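Local coordinates for hydroquinone dioxygenase large subunit (Pseudomonas sp., PDB 4ZXA), which forms, with a small subunit, a two-subunit hydroquinone 1,2-dioxygenase of cupin type that probably opens the hydroquinone ring with the help of a divalent iron, at residues R167-T172 with T229-V234; K173-L178 with H215-F220; V190-A195 with T247-L252; S233-C238 with F243-E248. All coordinates share one frame; numbering follows the deposited sequence.

Along the chain the long excursion between helix 162-165 and strand 203-206 supplies the first segments of contacts 1, 2 and 3, in that order. Contact 1 lays it on the loop 229-234, contact 2 on strand 216-218, and contact 3 on strand 241-249. Contact 4 is the hairpin of strands 236-238 and 241-249, and it shares Ser233 and Val234 with contact 1 and Thr247 and Glu248 with contact 3. Centres of contacts 1 and 4 lie about 8 Å apart, those of contacts 2 and 3 about 21 Å. Contacts 1, 3 and 4 hold residues lining the 4-hydroxybenzonitrile pocket. Contact 2, whose strand pairs with one of the small subunit, lies at the interface; contacts 3 and 4 also reach that chain.

Contact 1: R167-T172 with T229-V234; sequences RFRIAT and TWNPSV. With H8N (4-hydroxybenzonitrile), chain J.
Thr172 and Val234 join two loops of the cupin-type large subunit, the one after helix 162-165 and the one leading into strand 236-238. Thr172 OG1 donates to Val234 O at 2.7 Å, arriving from above the carbonyl plane, 36° out of it, and not on a lone pair. A chi1 of -52° sets this hydroxyl beside the threonine's own backbone N, where it meets the carbonyl. Thr172 CB separately touches Val234 CG1 at 3.8 Å. The same hydroxyl also bonds to Ser182 OG, which ties a third piece of loop to the pair. A valine in place of Thr172 would probably leave Val234 O without this donor and Ser182 OG without its mate. Earlier in both segments, Asn231 ND2 sits over one face of the extended Arg169 side chain's guanidinium, toward its rim, at 3.5 Å from Arg169 NH2, the planes 47° apart; both nitrogens are donors, so this is packing and not a hydrogen bond. Asn231 belongs to the 4-hydroxybenzonitrile pocket with its neighbours Trp230 and Pro232. There Pro232 CD approaches H8N CAE at 3.5 Å, while Trp230 CA comes within 3.4 Å of the phenolic H8N OAB.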
loop_
_atom_site.group_PDB
_atom_site.type_symbol
_atom_site.label_atom_id
_atom_site.label_comp_id
_atom_site.label_asym_id
_atom_site.label_seq_id
_atom_site.Cartn_x
_atom_site.Cartn_y
_atom_site.Cartn_z
ATOM N N ARG E 167 8.405 -11.609 21.218
ATOM C CA ARG E 167 8.417 -10.820 22.430
ATOM C C ARG E 167 7.658 -11.570 23.525
ATOM O O ARG E 167 6.470 -11.835 23.407
ATOM C CB ARG E 167 7.882 -9.408 22.168
ATOM C CG ARG E 167 8.989 -8.407 21.730
ATOM C CD ARG E 167 8.523 -7.495 20.607
ATOM N NE ARG E 167 9.353 -6.300 20.454
ATOM C CZ ARG E 167 9.655 -5.745 19.278
ATOM N NH1 ARG E 167 9.202 -6.300 18.167
ATOM N NH2 ARG E 167 10.414 -4.653 19.200
ATOM N N PHE E 168 8.378 -11.965 24.565
ATOM C CA PHE E 168 7.771 -12.643 25.704
ATOM C C PHE E 168 7.156 -11.593 26.611
ATOM O O PHE E 168 7.802 -10.591 26.943
ATOM C CB PHE E 168 8.827 -13.436 26.470
ATOM C CG PHE E 168 8.295 -14.176 27.662
ATOM C CD1 PHE E 168 8.143 -13.535 28.886
ATOM C CD2 PHE E 168 7.965 -15.516 27.568
ATOM C CE1 PHE E 168 7.661 -14.214 29.985
ATOM C CE2 PHE E 168 7.488 -16.201 28.667
ATOM C CZ PHE E 168 7.335 -15.555 29.875
ATOM N N ARG E 169 5.910 -11.813 27.013
ATOM C CA ARG E 169 5.229 -10.858 27.878
ATOM C C ARG E 169 4.574 -11.564 29.056
ATOM O O ARG E 169 3.797 -12.492 28.870
ATOM C CB ARG E 169 4.173 -10.072 27.081
ATOM C CG ARG E 169 4.706 -9.326 25.842
ATOM C CD ARG E 169 3.604 -9.159 24.768
ATOM N NE ARG E 169 4.104 -8.616 23.498
ATOM C CZ ARG E 169 3.543 -8.828 22.304
ATOM N NH1 ARG E 169 2.448 -9.579 22.178
ATOM N NH2 ARG E 169 4.086 -8.284 21.223
ATOM N N ILE E 170 4.880 -11.127 30.271
ATOM C CA ILE E 170 4.097 -11.578 31.413
ATOM C C ILE E 170 2.678 -11.019 31.287
ATOM O O ILE E 170 2.492 -9.824 31.103
ATOM C CB ILE E 170 4.690 -11.105 32.753
ATOM C CG1 ILE E 170 5.989 -11.837 33.060
ATOM C CG2 ILE E 170 3.686 -11.324 33.885
ATOM C CD1 ILE E 170 6.674 -11.356 34.325
ATOM N N ALA E 171 1.682 -11.886 31.376
ATOM C CA ALA E 171 0.293 -11.454 31.311
ATOM C C ALA E 171 -0.074 -10.591 32.514
ATOM O O ALA E 171 0.344 -10.860 33.631
ATOM C CB ALA E 171 -0.642 -12.669 31.226
ATOM N N THR E 172 -0.872 -9.562 32.287
ATOM C CA THR E 172 -1.364 -8.759 33.395
ATOM C C THR E 172 -2.513 -9.457 34.122
ATOM O O THR E 172 -3.586 -9.650 33.546
ATOM C CB THR E 172 -1.873 -7.389 32.918
ATOM O OG1 THR E 172 -0.875 -6.756 32.122
ATOM C CG2 THR E 172 -2.193 -6.509 34.111
ATOM N N THR E 229 4.103 -1.027 17.955
ATOM C CA THR E 229 2.939 -0.247 17.547
ATOM C C THR E 229 1.718 -1.119 17.250
ATOM O O THR E 229 1.842 -2.300 16.952
ATOM C CB THR E 229 3.240 0.600 16.313
ATOM O OG1 THR E 229 3.526 -0.270 15.210
ATOM C CG2 THR E 229 4.420 1.491 16.573
ATOM N N TRP E 230 0.540 -0.516 17.338
ATOM C CA TRP E 230 -0.715 -1.221 17.106
ATOM C C TRP E 230 -0.753 -2.564 17.832
ATOM O O TRP E 230 -0.883 -3.636 17.212
ATOM C CB TRP E 230 -0.948 -1.374 15.621
ATOM C CG TRP E 230 -0.829 -0.062 14.890
ATOM C CD1 TRP E 230 0.263 0.406 14.225
ATOM C CD2 TRP E 230 -1.840 0.940 14.765
ATOM N NE1 TRP E 230 -0.005 1.637 13.676
ATOM C CE2 TRP E 230 -1.291 1.990 13.999
ATOM C CE3 TRP E 230 -3.156 1.058 15.220
ATOM C CZ2 TRP E 230 -2.022 3.135 13.671
ATOM C CZ3 TRP E 230 -3.880 2.188 14.899
ATOM C CH2 TRP E 230 -3.316 3.211 14.127
ATOM N N ASN E 231 -0.630 -2.494 19.157
ATOM C CA ASN E 231 -0.661 -3.686 19.983
ATOM C C ASN E 231 -1.311 -3.486 21.349
ATOM O O ASN E 231 -0.627 -3.285 22.350
ATOM C CB ASN E 231 0.741 -4.260 20.140
ATOM C CG ASN E 231 0.717 -5.712 20.579
ATOM O OD1 ASN E 231 0.012 -6.536 19.995
ATOM N ND2 ASN E 231 1.465 -6.027 21.625
ATOM N N PRO E 232 -2.645 -3.544 21.382
ATOM C CA PRO E 232 -3.381 -3.397 22.641
ATOM C C PRO E 232 -2.824 -4.361 23.685
ATOM O O PRO E 232 -2.751 -5.567 23.425
ATOM C CB PRO E 232 -4.818 -3.782 22.258
ATOM C CG PRO E 232 -4.898 -3.488 20.763
ATOM C CD PRO E 232 -3.530 -3.849 20.240
ATOM N N SER E 233 -2.427 -3.825 24.840
ATOM C CA SER E 233 -1.843 -4.617 25.908
ATOM C C SER E 233 -2.510 -4.236 27.243
ATOM O O SER E 233 -2.705 -3.049 27.527
ATOM C CB SER E 233 -0.332 -4.379 25.950
ATOM O OG SER E 233 0.298 -5.229 26.890
ATOM N N VAL E 234 -2.864 -5.235 28.053
ATOM C CA VAL E 234 -3.698 -5.006 29.235
ATOM C C VAL E 234 -2.962 -4.245 30.349
ATOM O O VAL E 234 -1.883 -4.660 30.773
ATOM C CB VAL E 234 -4.222 -6.338 29.830
ATOM C CG1 VAL E 234 -4.941 -6.081 31.131
ATOM C CG2 VAL E 234 -5.137 -7.046 28.854
HETATM N NAA H8N J . -9.705 -3.130 15.724
HETATM C CAC H8N J . -8.697 -2.787 16.142
HETATM C CAI H8N J . -7.400 -2.303 16.701
HETATM C CAF H8N J . -7.301 -0.967 17.068
HETATM C CAD H8N J . -6.107 -0.476 17.590
HETATM C CAH H8N J . -5.044 -1.354 17.727
HETATM O OAB H8N J . -3.861 -0.879 18.227
HETATM C CAE H8N J . -5.141 -2.691 17.359
HETATM C CAG H8N J . -6.335 -3.172 16.843
#

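Contact 2: K173-L178 with H215-F220; sequences KRMPGL and HAFSLF
A type II beta turn from Met175 to Leu178 packs against the segment 215-217, where Leu178 meets His215 and Met175 and Pro176 meet Phe217. Leu178 CD1 sits over one face of the imidazole in a CH-pi contact, 3.7 Å from the centroid of the His215 ring and displaced toward its rim. The two side chains cross at about a right angle. An alanine in place of His215 would probably remove the ring face that Leu178 CD1 lies on and open a gap beside the leucine. Phe217, its ring set between its backbone N and carbonyl carbon (chi1 68°), is met by Met175 CG, 3.6 Å from Phe217 CE1. Met175 SD lies in the ring plane at the edge, 5.1 Å from the centroid of the Phe217 ring, and Pro176 CG reaches Phe217 CZ at 4.0 Å. On the small subunit, Phe82 packs on Met175, and a strand pairs antiparallel with residues 216-218. The sulfur at the ring edge makes a Met-aromatic contact, beside a beta sheet continued across the subunit interface.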
loop_
_atom_site.group_PDB
_atom_site.type_symbol
_atom_site.label_atom_id
_atom_site.label_comp_id
_atom_site.label_asym_id
_atom_site.label_seq_id
_atom_site.Cartn_x
_atom_site.Cartn_y
_atom_site.Cartn_z
ATOM N N LYS E 173 -2.303 -9.805 35.391
ATOM C CA LYS E 173 -3.387 -10.341 36.219
ATOM C C LYS E 173 -4.325 -9.263 36.776
ATOM O O LYS E 173 -5.549 -9.428 36.784
ATOM C CB LYS E 173 -2.851 -11.182 37.377
ATOM C CG LYS E 173 -3.980 -11.596 38.328
ATOM C CD LYS E 173 -3.519 -12.509 39.442
ATOM C CE LYS E 173 -2.527 -11.825 40.348
ATOM N NZ LYS E 173 -2.006 -12.782 41.371
ATOM N N ARG E 174 -3.753 -8.166 37.256
ATOM C CA ARG E 174 -4.546 -7.111 37.883
ATOM C C ARG E 174 -4.158 -5.737 37.332
ATOM O O ARG E 174 -4.974 -5.005 36.754
ATOM C CB ARG E 174 -4.309 -7.155 39.396
ATOM C CG ARG E 174 -5.461 -6.658 40.250
ATOM C CD ARG E 174 -5.238 -7.002 41.731
ATOM N NE ARG E 174 -6.265 -6.405 42.581
ATOM C CZ ARG E 174 -6.145 -6.198 43.894
ATOM N NH1 ARG E 174 -5.032 -6.546 44.538
ATOM N NH2 ARG E 174 -7.150 -5.638 44.568
ATOM N N MET E 175 -2.894 -5.398 37.526
ATOM C CA MET E 175 -2.364 -4.127 37.096
ATOM C C MET E 175 -0.856 -4.303 37.004
ATOM O O MET E 175 -0.280 -5.079 37.754
ATOM C CB MET E 175 -2.741 -3.036 38.107
ATOM C CG MET E 175 -2.060 -1.696 37.885
ATOM S SD MET E 175 -2.524 -0.470 39.142
ATOM C CE MET E 175 -4.149 -0.058 38.545
ATOM N N PRO E 176 -0.207 -3.617 36.062
ATOM C CA PRO E 176 1.263 -3.667 36.056
ATOM C C PRO E 176 1.845 -3.086 37.348
ATOM O O PRO E 176 1.198 -2.247 37.995
ATOM C CB PRO E 176 1.641 -2.773 34.874
ATOM C CG PRO E 176 0.419 -2.733 34.013
ATOM C CD PRO E 176 -0.755 -2.855 34.931
ATOM N N GLY E 177 3.045 -3.517 37.724
ATOM C CA GLY E 177 3.729 -2.936 38.866
ATOM C C GLY E 177 3.470 -3.637 40.182
ATOM O O GLY E 177 4.256 -3.519 41.123
ATOM N N LEU E 178 2.361 -4.360 40.268
ATOM C CA LEU E 178 2.129 -5.195 41.437
ATOM C C LEU E 178 3.182 -6.297 41.485
ATOM O O LEU E 178 3.730 -6.703 40.455
ATOM C CB LEU E 178 0.713 -5.771 41.447
ATOM C CG LEU E 178 -0.271 -4.791 42.093
ATOM C CD1 LEU E 178 -0.172 -3.384 41.468
ATOM C CD2 LEU E 178 -1.696 -5.330 42.049
ATOM N N HIS E 215 -1.211 0.994 45.302
ATOM C CA HIS E 215 -0.560 0.848 44.011
ATOM C C HIS E 215 -0.968 1.912 43.013
ATOM O O HIS E 215 -2.147 2.200 42.826
ATOM C CB HIS E 215 -0.829 -0.553 43.436
ATOM C CG HIS E 215 -0.450 -1.662 44.367
ATOM N ND1 HIS E 215 0.858 -2.044 44.569
ATOM C CD2 HIS E 215 -1.203 -2.459 45.162
ATOM C CE1 HIS E 215 0.897 -3.035 45.443
ATOM N NE2 HIS E 215 -0.340 -3.306 45.817
ATOM N N ALA E 216 0.028 2.483 42.361
ATOM C CA ALA E 216 -0.201 3.522 41.373
ATOM C C ALA E 216 1.062 3.658 40.541
ATOM O O ALA E 216 2.163 3.626 41.083
ATOM C CB ALA E 216 -0.526 4.825 42.067
ATOM N N PHE E 217 0.912 3.784 39.226
ATOM C CA PHE E 217 2.066 4.023 38.351
ATOM C C PHE E 217 1.711 5.057 37.301
ATOM O O PHE E 217 0.552 5.446 37.174
ATOM C CB PHE E 217 2.536 2.727 37.671
ATOM C CG PHE E 217 1.561 2.179 36.655
ATOM C CD1 PHE E 217 0.376 1.589 37.058
ATOM C CD2 PHE E 217 1.837 2.246 35.305
ATOM C CE1 PHE E 217 -0.530 1.086 36.128
ATOM C CE2 PHE E 217 0.950 1.738 34.373
ATOM C CZ PHE E 217 -0.240 1.157 34.786
ATOM N N SER E 218 2.701 5.516 36.549
ATOM C CA SER E 218 2.412 6.453 35.481
ATOM C C SER E 218 2.141 5.713 34.190
ATOM O O SER E 218 3.041 5.133 33.589
ATOM C CB SER E 218 3.552 7.440 35.277
ATOM O OG SER E 218 3.355 8.165 34.081
ATOM N N LEU E 219 0.886 5.746 33.768
ATOM C CA LEU E 219 0.481 5.128 32.526
ATOM C C LEU E 219 1.104 5.821 31.288
ATOM O O LEU E 219 1.510 5.152 30.344
ATOM C CB LEU E 219 -1.048 5.086 32.440
ATOM C CG LEU E 219 -1.670 4.472 31.181
ATOM C CD1 LEU E 219 -1.343 2.974 31.069
ATOM C CD2 LEU E 219 -3.182 4.715 31.143
ATOM N N PHE E 220 1.178 7.149 31.288
ATOM C CA PHE E 220 1.746 7.855 30.132
ATOM C C PHE E 220 3.230 7.510 29.961
ATOM O O PHE E 220 3.716 7.342 28.832
ATOM C CB PHE E 220 1.543 9.371 30.239
ATOM C CG PHE E 220 0.117 9.811 30.035
ATOM C CD1 PHE E 220 -0.900 8.876 29.846
ATOM C CD2 PHE E 220 -0.209 11.166 30.024
ATOM C CE1 PHE E 220 -2.222 9.280 29.649
ATOM C CE2 PHE E 220 -1.521 11.578 29.831
ATOM C CZ PHE E 220 -2.532 10.629 29.645
#

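Contact 3: V190-A195 with T247-L252; sequences VNRQFA and TEEFIL. With H8N (4-hydroxybenzonitrile), chain J.
Arg192 reaches across from its loop to Glu249 of strand 241-249. From CB the chain first goes to CG between the backbone N and the carbonyl carbon (chi1 82°), then bends at chi2, which turns the guanidinium back over its neighbour, so that Gln193 CG lies against one of its faces. At the tip NH1 and NH2 grip the carboxylate end-on: Arg192 NH1 to Glu249 OE1 at 3.1 Å and Arg192 NH2 to Glu249 OE2 at 2.7 Å, each oxygen using its syn lone pair. The two flat groups are nearly coplanar, 25° apart, in a bidentate salt bridge. NH1 has a further acceptor in its plane, Asn191 OD1 at 2.8 Å from Arg192 NH1. That same oxygen takes the backbone Gln193 N at 3.0 Å from Asn191 OD1, which closes an Asx turn and helps hold the guanidinium in position. The Gln193 amide stacks on the carboxylate of Glu249, while its OE1 accepts from Arg310 N. Arg310 also forms a salt bridge with Glu249 OE1, and Tyr44 of the second large subunit bonds to OE2, so the carboxylate is held from several directions. Nearby, Phe194 CE2 touches Thr247 CG2 at 3.7 Å. A bidentate, end-on Arg-Glu salt bridge, with an Asx turn at Asn191 on the arginine's side, thus joins the loop to the strand whose Glu248 lines the 4-hydroxybenzonitrile pocket.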
loop_
_atom_site.group_PDB
_atom_site.type_symbol
_atom_site.label_atom_id
_atom_site.label_comp_id
_atom_site.label_asym_id
_atom_site.label_seq_id
_atom_site.Cartn_x
_atom_site.Cartn_y
_atom_site.Cartn_z
ATOM N N VAL E 190 12.682 5.641 26.500
ATOM C CA VAL E 190 11.562 6.424 26.003
ATOM C C VAL E 190 11.634 6.488 24.479
ATOM O O VAL E 190 12.674 6.822 23.917
ATOM C CB VAL E 190 11.626 7.852 26.560
ATOM C CG1 VAL E 190 10.467 8.706 26.034
ATOM C CG2 VAL E 190 11.661 7.818 28.084
ATOM N N ASN E 191 10.529 6.172 23.815
ATOM C CA ASN E 191 10.457 6.271 22.357
ATOM C C ASN E 191 10.668 7.714 21.905
ATOM O O ASN E 191 10.213 8.647 22.572
ATOM C CB ASN E 191 9.113 5.737 21.836
ATOM C CG ASN E 191 9.068 5.657 20.318
ATOM O OD1 ASN E 191 8.790 6.653 19.633
ATOM N ND2 ASN E 191 9.341 4.468 19.780
ATOM N N ARG E 192 11.345 7.898 20.771
ATOM C CA ARG E 192 11.722 9.239 20.317
ATOM C C ARG E 192 10.530 10.164 20.066
ATOM O O ARG E 192 10.688 11.387 20.081
ATOM C CB ARG E 192 12.582 9.184 19.055
ATOM C CG ARG E 192 11.769 9.011 17.774
ATOM C CD ARG E 192 11.577 7.538 17.391
ATOM N NE ARG E 192 10.966 7.411 16.067
ATOM C CZ ARG E 192 9.701 7.044 15.841
ATOM N NH1 ARG E 192 8.884 6.739 16.842
ATOM N NH2 ARG E 192 9.248 6.983 14.599
ATOM N N GLN E 193 9.351 9.603 19.821
ATOM C CA GLN E 193 8.181 10.453 19.586
ATOM C C GLN E 193 7.360 10.678 20.853
ATOM O O GLN E 193 6.269 11.229 20.803
ATOM C CB GLN E 193 7.310 9.933 18.434
ATOM C CG GLN E 193 7.961 10.110 17.060
ATOM C CD GLN E 193 6.980 10.000 15.885
ATOM O OE1 GLN E 193 5.785 9.755 16.059
ATOM N NE2 GLN E 193 7.491 10.188 14.688
ATOM N N PHE E 194 7.893 10.250 21.989
ATOM C CA PHE E 194 7.298 10.572 23.277
ATOM C C PHE E 194 8.340 11.241 24.175
ATOM O O PHE E 194 8.144 11.355 25.387
ATOM C CB PHE E 194 6.714 9.320 23.955
ATOM C CG PHE E 194 5.463 8.785 23.285
ATOM C CD1 PHE E 194 4.432 9.636 22.929
ATOM C CD2 PHE E 194 5.331 7.432 23.005
ATOM C CE1 PHE E 194 3.287 9.157 22.319
ATOM C CE2 PHE E 194 4.184 6.941 22.383
ATOM C CZ PHE E 194 3.158 7.803 22.035
ATOM N N ALA E 195 9.440 11.706 23.579
ATOM C CA ALA E 195 10.557 12.241 24.368
ATOM C C ALA E 195 10.182 13.424 25.256
ATOM O O ALA E 195 10.940 13.782 26.144
ATOM C CB ALA E 195 11.762 12.594 23.478
ATOM N N THR E 247 0.352 2.159 21.664
ATOM C CA THR E 247 0.887 3.332 20.999
ATOM C C THR E 247 0.858 3.111 19.494
ATOM O O THR E 247 1.406 2.136 18.997
ATOM C CB THR E 247 2.312 3.654 21.495
ATOM O OG1 THR E 247 3.205 2.603 21.120
ATOM C CG2 THR E 247 2.310 3.784 23.022
ATOM N N GLU E 248 0.207 4.019 18.776
ATOM C CA GLU E 248 -0.067 3.844 17.361
ATOM C C GLU E 248 0.718 4.827 16.500
ATOM O O GLU E 248 0.730 6.035 16.748
ATOM C CB GLU E 248 -1.570 4.002 17.079
ATOM C CG GLU E 248 -2.484 3.572 18.212
ATOM C CD GLU E 248 -2.516 2.066 18.448
ATOM O OE1 GLU E 248 -1.439 1.426 18.512
ATOM O OE2 GLU E 248 -3.636 1.521 18.584
ATOM N N GLU E 249 1.394 4.293 15.494
ATOM C CA GLU E 249 2.132 5.108 14.542
ATOM C C GLU E 249 1.876 4.594 13.132
ATOM O O GLU E 249 1.685 3.401 12.929
ATOM C CB GLU E 249 3.626 5.108 14.858
ATOM C CG GLU E 249 4.386 6.231 14.186
ATOM C CD GLU E 249 5.821 6.330 14.643
ATOM O OE1 GLU E 249 6.143 5.815 15.727
ATOM O OE2 GLU E 249 6.629 6.928 13.915
ATOM N N PHE E 250 1.898 5.496 12.157
ATOM C CA PHE E 250 1.626 5.133 10.775
ATOM C C PHE E 250 0.226 4.552 10.577
ATOM O O PHE E 250 -0.767 5.156 10.966
ATOM C CB PHE E 250 2.685 4.147 10.272
ATOM C CG PHE E 250 2.740 4.024 8.780
ATOM C CD1 PHE E 250 2.677 5.145 7.977
ATOM C CD2 PHE E 250 2.856 2.784 8.178
ATOM C CE1 PHE E 250 2.728 5.032 6.605
ATOM C CE2 PHE E 250 2.906 2.669 6.809
ATOM C CZ PHE E 250 2.843 3.792 6.023
ATOM N N ILE E 251 0.155 3.393 9.935
ATOM C CA ILE E 251 -1.120 2.767 9.614
ATOM C C ILE E 251 -1.336 1.421 10.289
ATOM O O ILE E 251 -0.454 0.573 10.275
ATOM C CB ILE E 251 -1.245 2.538 8.091
ATOM C CG1 ILE E 251 -0.837 3.791 7.320
ATOM C CG2 ILE E 251 -2.653 2.111 7.720
ATOM C CD1 ILE E 251 -0.711 3.571 5.839
ATOM N N LEU E 252 -2.516 1.226 10.871
ATOM C CA LEU E 252 -2.905 -0.097 11.376
ATOM C C LEU E 252 -2.570 -1.153 10.306
ATOM O O LEU E 252 -3.054 -1.083 9.181
ATOM C CB LEU E 252 -4.404 -0.127 11.699
ATOM C CG LEU E 252 -4.964 -1.448 12.244
ATOM C CD1 LEU E 252 -4.357 -1.804 13.607
ATOM C CD2 LEU E 252 -6.492 -1.416 12.325
HETATM N NAA H8N J . -9.705 -3.130 15.724
HETATM C CAC H8N J . -8.697 -2.787 16.142
HETATM C CAI H8N J . -7.400 -2.303 16.701
HETATM C CAF H8N J . -7.301 -0.967 17.068
HETATM C CAD H8N J . -6.107 -0.476 17.590
HETATM C CAH H8N J . -5.044 -1.354 17.727
HETATM O OAB H8N J . -3.861 -0.879 18.227
HETATM C CAE H8N J . -5.141 -2.691 17.359
HETATM C CAG H8N J . -6.335 -3.172 16.843
#

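Contact 4: S233-C238 with F243-E248; sequences SVTSVC and FCPTTE. With H8N (4-hydroxybenzonitrile), chain J.
The backbones of 233-238 and 243-248 run antiparallel in a beta hairpin, joined by Ser233 N to Pro245 O at 3.1 Å, Thr235 N to Phe243 O at 2.7 Å and Phe243 N to Ser236 O at 3.1 Å. Between these bonds, two CA-H...O contacts add weaker links, from Cys244 CA to Ser233 O and from Val234 CA to Phe243 O. Among the side chains, Val234 CG2 rests on Cys244 SG at 3.9 Å. Thr235 OG1 and CG2 meet CG and CD of the Pro245 ring. Ser236 OG lies 3.2 Å from Phe243 CB, its hydrogen bond being to Gln151 of the small subunit. Farther along the strand, Thr246 OG1 donates to Glu248 OE1 at 2.9 Å, from above the carboxylate plane, and also bonds to Asn231 N. Backbone bonds thus hold the two segments together, and the Thr246 hydroxyl, through its bonds to Glu248 and Asn231, probably helps set the carboxylate beside the ligand.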
loop_
_atom_site.group_PDB
_atom_site.type_symbol
_atom_site.label_atom_id
_atom_site.label_comp_id
_atom_site.label_asym_id
_atom_site.label_seq_id
_atom_site.Cartn_x
_atom_site.Cartn_y
_atom_site.Cartn_z
ATOM N N SER E 233 -2.427 -3.825 24.840
ATOM C CA SER E 233 -1.843 -4.617 25.908
ATOM C C SER E 233 -2.510 -4.236 27.243
ATOM O O SER E 233 -2.705 -3.049 27.527
ATOM C CB SER E 233 -0.332 -4.379 25.950
ATOM O OG SER E 233 0.298 -5.229 26.890
ATOM N N VAL E 234 -2.864 -5.235 28.053
ATOM C CA VAL E 234 -3.698 -5.006 29.235
ATOM C C VAL E 234 -2.962 -4.245 30.349
ATOM O O VAL E 234 -1.883 -4.660 30.773
ATOM C CB VAL E 234 -4.222 -6.338 29.830
ATOM C CG1 VAL E 234 -4.941 -6.081 31.131
ATOM C CG2 VAL E 234 -5.137 -7.046 28.854
ATOM N N THR E 235 -3.555 -3.147 30.825
ATOM C CA THR E 235 -2.977 -2.383 31.927
ATOM C C THR E 235 -3.869 -2.298 33.162
ATOM O O THR E 235 -3.445 -1.779 34.178
ATOM C CB THR E 235 -2.551 -0.946 31.519
ATOM O OG1 THR E 235 -3.645 -0.268 30.893
ATOM C CG2 THR E 235 -1.352 -0.971 30.565
ATOM N N SER E 236 -5.099 -2.786 33.074
ATOM C CA SER E 236 -5.930 -2.924 34.262
ATOM C C SER E 236 -7.086 -3.888 34.011
ATOM O O SER E 236 -7.707 -3.882 32.939
ATOM C CB SER E 236 -6.455 -1.568 34.756
ATOM O OG SER E 236 -7.272 -0.934 33.789
ATOM N N VAL E 237 -7.367 -4.713 35.012
ATOM C CA VAL E 237 -8.389 -5.734 34.901
ATOM C C VAL E 237 -9.504 -5.520 35.921
ATOM O O VAL E 237 -9.275 -5.564 37.121
ATOM C CB VAL E 237 -7.779 -7.133 35.111
ATOM C CG1 VAL E 237 -8.847 -8.219 34.936
ATOM C CG2 VAL E 237 -6.622 -7.351 34.150
ATOM N N CYS E 238 -10.712 -5.286 35.429
ATOM C CA CYS E 238 -11.891 -5.226 36.279
ATOM C C CYS E 238 -12.891 -6.310 35.833
ATOM O O CYS E 238 -13.834 -6.042 35.068
ATOM C CB CYS E 238 -12.523 -3.832 36.213
ATOM S SG CYS E 238 -14.111 -3.684 37.067
ATOM N N PHE E 243 -8.657 -2.757 30.259
ATOM C CA PHE E 243 -8.034 -1.602 29.628
ATOM C C PHE E 243 -6.786 -2.067 28.865
ATOM O O PHE E 243 -5.859 -2.615 29.463
ATOM C CB PHE E 243 -7.702 -0.533 30.668
ATOM C CG PHE E 243 -8.811 0.459 30.889
ATOM C CD1 PHE E 243 -10.079 0.232 30.369
ATOM C CD2 PHE E 243 -8.582 1.637 31.590
ATOM C CE1 PHE E 243 -11.107 1.163 30.556
ATOM C CE2 PHE E 243 -9.600 2.563 31.778
ATOM C CZ PHE E 243 -10.861 2.329 31.267
ATOM N N CYS E 244 -6.771 -1.869 27.549
ATOM C CA CYS E 244 -5.661 -2.357 26.722
ATOM C C CYS E 244 -5.048 -1.255 25.874
ATOM O O CYS E 244 -5.233 -1.241 24.658
ATOM C CB CYS E 244 -6.140 -3.470 25.793
ATOM S SG CYS E 244 -7.236 -4.686 26.573
ATOM N N PRO E 245 -4.304 -0.333 26.511
ATOM C CA PRO E 245 -3.721 0.811 25.800
ATOM C C PRO E 245 -2.663 0.331 24.831
ATOM O O PRO E 245 -2.145 -0.775 24.993
ATOM C CB PRO E 245 -3.035 1.613 26.911
ATOM C CG PRO E 245 -3.510 0.991 28.213
ATOM C CD PRO E 245 -3.850 -0.413 27.905
ATOM N N THR E 246 -2.335 1.164 23.851
ATOM C CA THR E 246 -1.316 0.838 22.860
ATOM C C THR E 246 -0.874 2.138 22.182
ATOM O O THR E 246 -1.625 3.108 22.158
ATOM C CB THR E 246 -1.865 -0.152 21.813
ATOM O OG1 THR E 246 -0.907 -0.350 20.773
ATOM C CG2 THR E 246 -3.151 0.372 21.200
ATOM N N THR E 247 0.352 2.159 21.664
ATOM C CA THR E 247 0.887 3.332 20.999
ATOM C C THR E 247 0.858 3.111 19.494
ATOM O O THR E 247 1.406 2.136 18.997
ATOM C CB THR E 247 2.312 3.654 21.495
ATOM O OG1 THR E 247 3.205 2.603 21.120
ATOM C CG2 THR E 247 2.310 3.784 23.022
ATOM N N GLU E 248 0.207 4.019 18.776
ATOM C CA GLU E 248 -0.067 3.844 17.361
ATOM C C GLU E 248 0.718 4.827 16.500
ATOM O O GLU E 248 0.730 6.035 16.748
ATOM C CB GLU E 248 -1.570 4.002 17.079
ATOM C CG GLU E 248 -2.484 3.572 18.212
ATOM C CD GLU E 248 -2.516 2.066 18.448
ATOM O OE1 GLU E 248 -1.439 1.426 18.512
ATOM O OE2 GLU E 248 -3.636 1.521 18.584
HETATM N NAA H8N J . -9.705 -3.130 15.724
HETATM C CAC H8N J . -8.697 -2.787 16.142
HETATM C CAI H8N J . -7.400 -2.303 16.701
HETATM C CAF H8N J . -7.301 -0.967 17.068
HETATM C CAD H8N J . -6.107 -0.476 17.590
HETATM C CAH H8N J . -5.044 -1.354 17.727
HETATM O OAB H8N J . -3.861 -0.879 18.227
HETATM C CAE H8N J . -5.141 -2.691 17.359
HETATM C CAG H8N J . -6.335 -3.172 16.843
#